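Local coordinates for protein endo-beta-1,4-glucanase (cellulase B) (Bacillus halodurans, PDB 4V2X) that probably cleaves beta-1,4-linked glucans as a secreted, calcium-binding family 5 glycoside hydrolase with a catalytic module and two accessory modules, at residues Asp217-Phe222 against Val239-Glu244. Sequence-based numbering, arbitrary orientation.
Sequences DLNTVF and VLPTME. With CA (calcium ion), chain B.
Asn-219 OD1 sits between three groups: it is hydrogen-bonded to Ser-194 OG, lies 3.5 Å from Pro-241 CD, and has Leu-240 CD2 at 3.6 Å. The asparagine side chain passes those of Leu-240 and Pro-241 in the opposite sense, and Asn-219 ND2 stays 3.6 Å from Pro-241 O, an approach rather than a hydrogen bond. Asn-219 CG stands beside the backbone N (chi1 -78°), which carries the amide toward the strand. Cutting the amide back to an alanine would probably leave Ser-194 OG without this partner and open a gap beside Leu-240 and the proline ring.

One turn on, Phe-222 has CG anti to its own N (chi1 159°), which brings the ring to Leu-240, CD2 of Phe-222 lying 3.7 Å from CD2 of Leu-240. That methyl thus fills the corner between the phenylalanine ring and the asparagine amide, all of it buried, while Trp-176 meets the phenylalanine edge to face.

At the start of the segment Asp-217 has a separate task: its OD1 binds the calcium ion at 2.4 Å, beside two waters. Asp-216 and the same two aspartates of the second subunit also bind it, so the metal bridges the dimer.

The whole is part of the catalytic (beta/alpha)8 barrel: the axis of 217-222, on helix 209-227, passes 9.3 Å from the axis of 239-241 and runs nearly antiparallel to it (170°), with helices 165-183 and 249-262 flanking and strand 267-273 paired next in the sheet.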
loop_
_atom_site.group_PDB
_atom_site.type_symbol
_atom_site.label_atom_id
_atom_site.label_comp_id
_atom_site.label_asym_id
_atom_site.label_seq_id
_atom_site.Cartn_x
_atom_site.Cartn_y
_atom_site.Cartn_z
ATOM N N ASP A 217 3.346 5.991 -5.970
ATOM C CA ASP A 217 3.456 7.449 -6.046
ATOM C C ASP A 217 3.878 7.939 -7.436
ATOM O O ASP A 217 3.334 8.920 -7.935
ATOM C CB ASP A 217 4.422 7.975 -4.989
ATOM C CG ASP A 217 3.874 7.861 -3.577
ATOM O OD1 ASP A 217 2.692 7.485 -3.395
ATOM O OD2 ASP A 217 4.625 8.169 -2.636
ATOM N N LEU A 218 4.842 7.267 -8.062
ATOM C CA LEU A 218 5.282 7.655 -9.407
ATOM C C LEU A 218 4.160 7.489 -10.418
ATOM O O LEU A 218 3.930 8.356 -11.248
ATOM C CB LEU A 218 6.483 6.824 -9.864
ATOM C CG LEU A 218 7.815 7.070 -9.175
ATOM C CD1 LEU A 218 8.811 6.037 -9.665
ATOM C CD2 LEU A 218 8.341 8.474 -9.438
ATOM N N ASN A 219 3.473 6.360 -10.350
ATOM C CA ASN A 219 2.352 6.115 -11.243
ATOM C C ASN A 219 1.232 7.132 -11.037
ATOM O O ASN A 219 0.574 7.552 -11.986
ATOM C CB ASN A 219 1.817 4.690 -11.064
ATOM C CG ASN A 219 2.679 3.645 -11.763
ATOM O OD1 ASN A 219 3.359 3.942 -12.741
ATOM N ND2 ASN A 219 2.632 2.408 -11.273
ATOM N N THR A 220 1.028 7.520 -9.785
ATOM C CA THR A 220 -0.083 8.390 -9.411
ATOM C C THR A 220 0.171 9.839 -9.807
ATOM O O THR A 220 -0.717 10.506 -10.340
ATOM C CB THR A 220 -0.331 8.284 -7.898
ATOM O OG1 THR A 220 -0.702 6.941 -7.597
ATOM C CG2 THR A 220 -1.443 9.234 -7.431
ATOM N N VAL A 221 1.377 10.328 -9.547
ATOM C CA VAL A 221 1.719 11.689 -9.933
ATOM C C VAL A 221 1.730 11.849 -11.460
ATOM O O VAL A 221 1.341 12.880 -11.991
ATOM C CB VAL A 221 3.045 12.161 -9.296
ATOM C CG1 VAL A 221 4.234 11.364 -9.806
ATOM C CG2 VAL A 221 3.231 13.658 -9.530
ATOM N N PHE A 222 2.177 10.811 -12.159
ATOM C CA PHE A 222 2.136 10.779 -13.618
ATOM C C PHE A 222 0.692 10.924 -14.099
ATOM O O PHE A 222 0.391 11.768 -14.944
ATOM C CB PHE A 222 2.807 9.475 -14.084
ATOM C CG PHE A 222 2.435 9.018 -15.462
ATOM C CD1 PHE A 222 3.030 9.572 -16.580
ATOM C CD2 PHE A 222 1.544 7.967 -15.634
ATOM C CE1 PHE A 222 2.717 9.117 -17.851
ATOM C CE2 PHE A 222 1.224 7.510 -16.898
ATOM C CZ PHE A 222 1.817 8.085 -18.011
ATOM N N VAL A 239 -0.245 4.016 -19.632
ATOM C CA VAL A 239 0.282 2.675 -19.425
ATOM C C VAL A 239 1.082 2.655 -18.129
ATOM O O VAL A 239 2.021 3.436 -17.960
ATOM C CB VAL A 239 1.170 2.236 -20.614
ATOM C CG1 VAL A 239 1.647 0.799 -20.429
ATOM C CG2 VAL A 239 0.415 2.369 -21.931
ATOM N N LEU A 240 0.695 1.769 -17.210
ATOM C CA LEU A 240 1.310 1.702 -15.885
ATOM C C LEU A 240 1.917 0.320 -15.643
ATOM O O LEU A 240 1.250 -0.693 -15.830
ATOM C CB LEU A 240 0.279 2.000 -14.790
ATOM C CG LEU A 240 -0.450 3.347 -14.859
ATOM C CD1 LEU A 240 -1.453 3.473 -13.718
ATOM C CD2 LEU A 240 0.530 4.513 -14.844
ATOM N N PRO A 241 3.184 0.280 -15.209
ATOM C CA PRO A 241 3.890 -0.975 -15.017
ATOM C C PRO A 241 3.785 -1.557 -13.618
ATOM O O PRO A 241 3.587 -0.834 -12.640
ATOM C CB PRO A 241 5.339 -0.569 -15.255
ATOM C CG PRO A 241 5.404 0.810 -14.680
ATOM C CD PRO A 241 4.090 1.436 -15.053
ATOM N N THR A 242 3.968 -2.869 -13.527
ATOM C CA THR A 242 4.345 -3.497 -12.269
ATOM C C THR A 242 5.817 -3.206 -11.964
ATOM O O THR A 242 6.591 -2.821 -12.853
ATOM C CB THR A 242 4.195 -5.024 -12.340
ATOM O OG1 THR A 242 4.937 -5.512 -13.462
ATOM C CG2 THR A 242 2.759 -5.421 -12.498
ATOM N N MET A 243 6.210 -3.421 -10.712
ATOM C CA MET A 243 7.626 -3.337 -10.321
ATOM C C MET A 243 8.433 -4.305 -11.183
ATOM O O MET A 243 8.035 -5.469 -11.362
ATOM C CB MET A 243 7.817 -3.690 -8.839
ATOM C CG MET A 243 9.153 -3.237 -8.249
ATOM S SD MET A 243 9.266 -1.449 -8.011
ATOM C CE MET A 243 8.097 -1.242 -6.671
ATOM N N GLU A 244 9.536 -3.800 -11.734
ATOM C CA GLU A 244 10.427 -4.557 -12.634
ATOM C C GLU A 244 9.719 -5.087 -13.883
ATOM O O GLU A 244 10.270 -5.924 -14.602
ATOM C CB GLU A 244 11.109 -5.710 -11.880
ATOM C CG GLU A 244 12.085 -5.257 -10.810
ATOM C CD GLU A 244 12.856 -6.399 -10.169
ATOM O OE1 GLU A 244 12.564 -7.582 -10.447
ATOM O OE2 GLU A 244 13.774 -6.104 -9.385
HETATM CA CA CA B . 0.612 6.613 -2.712
HETATM O O HOH W 1 2.156 4.891 -2.036
HETATM O O HOH W 2 -1.223 5.179 -2.096
#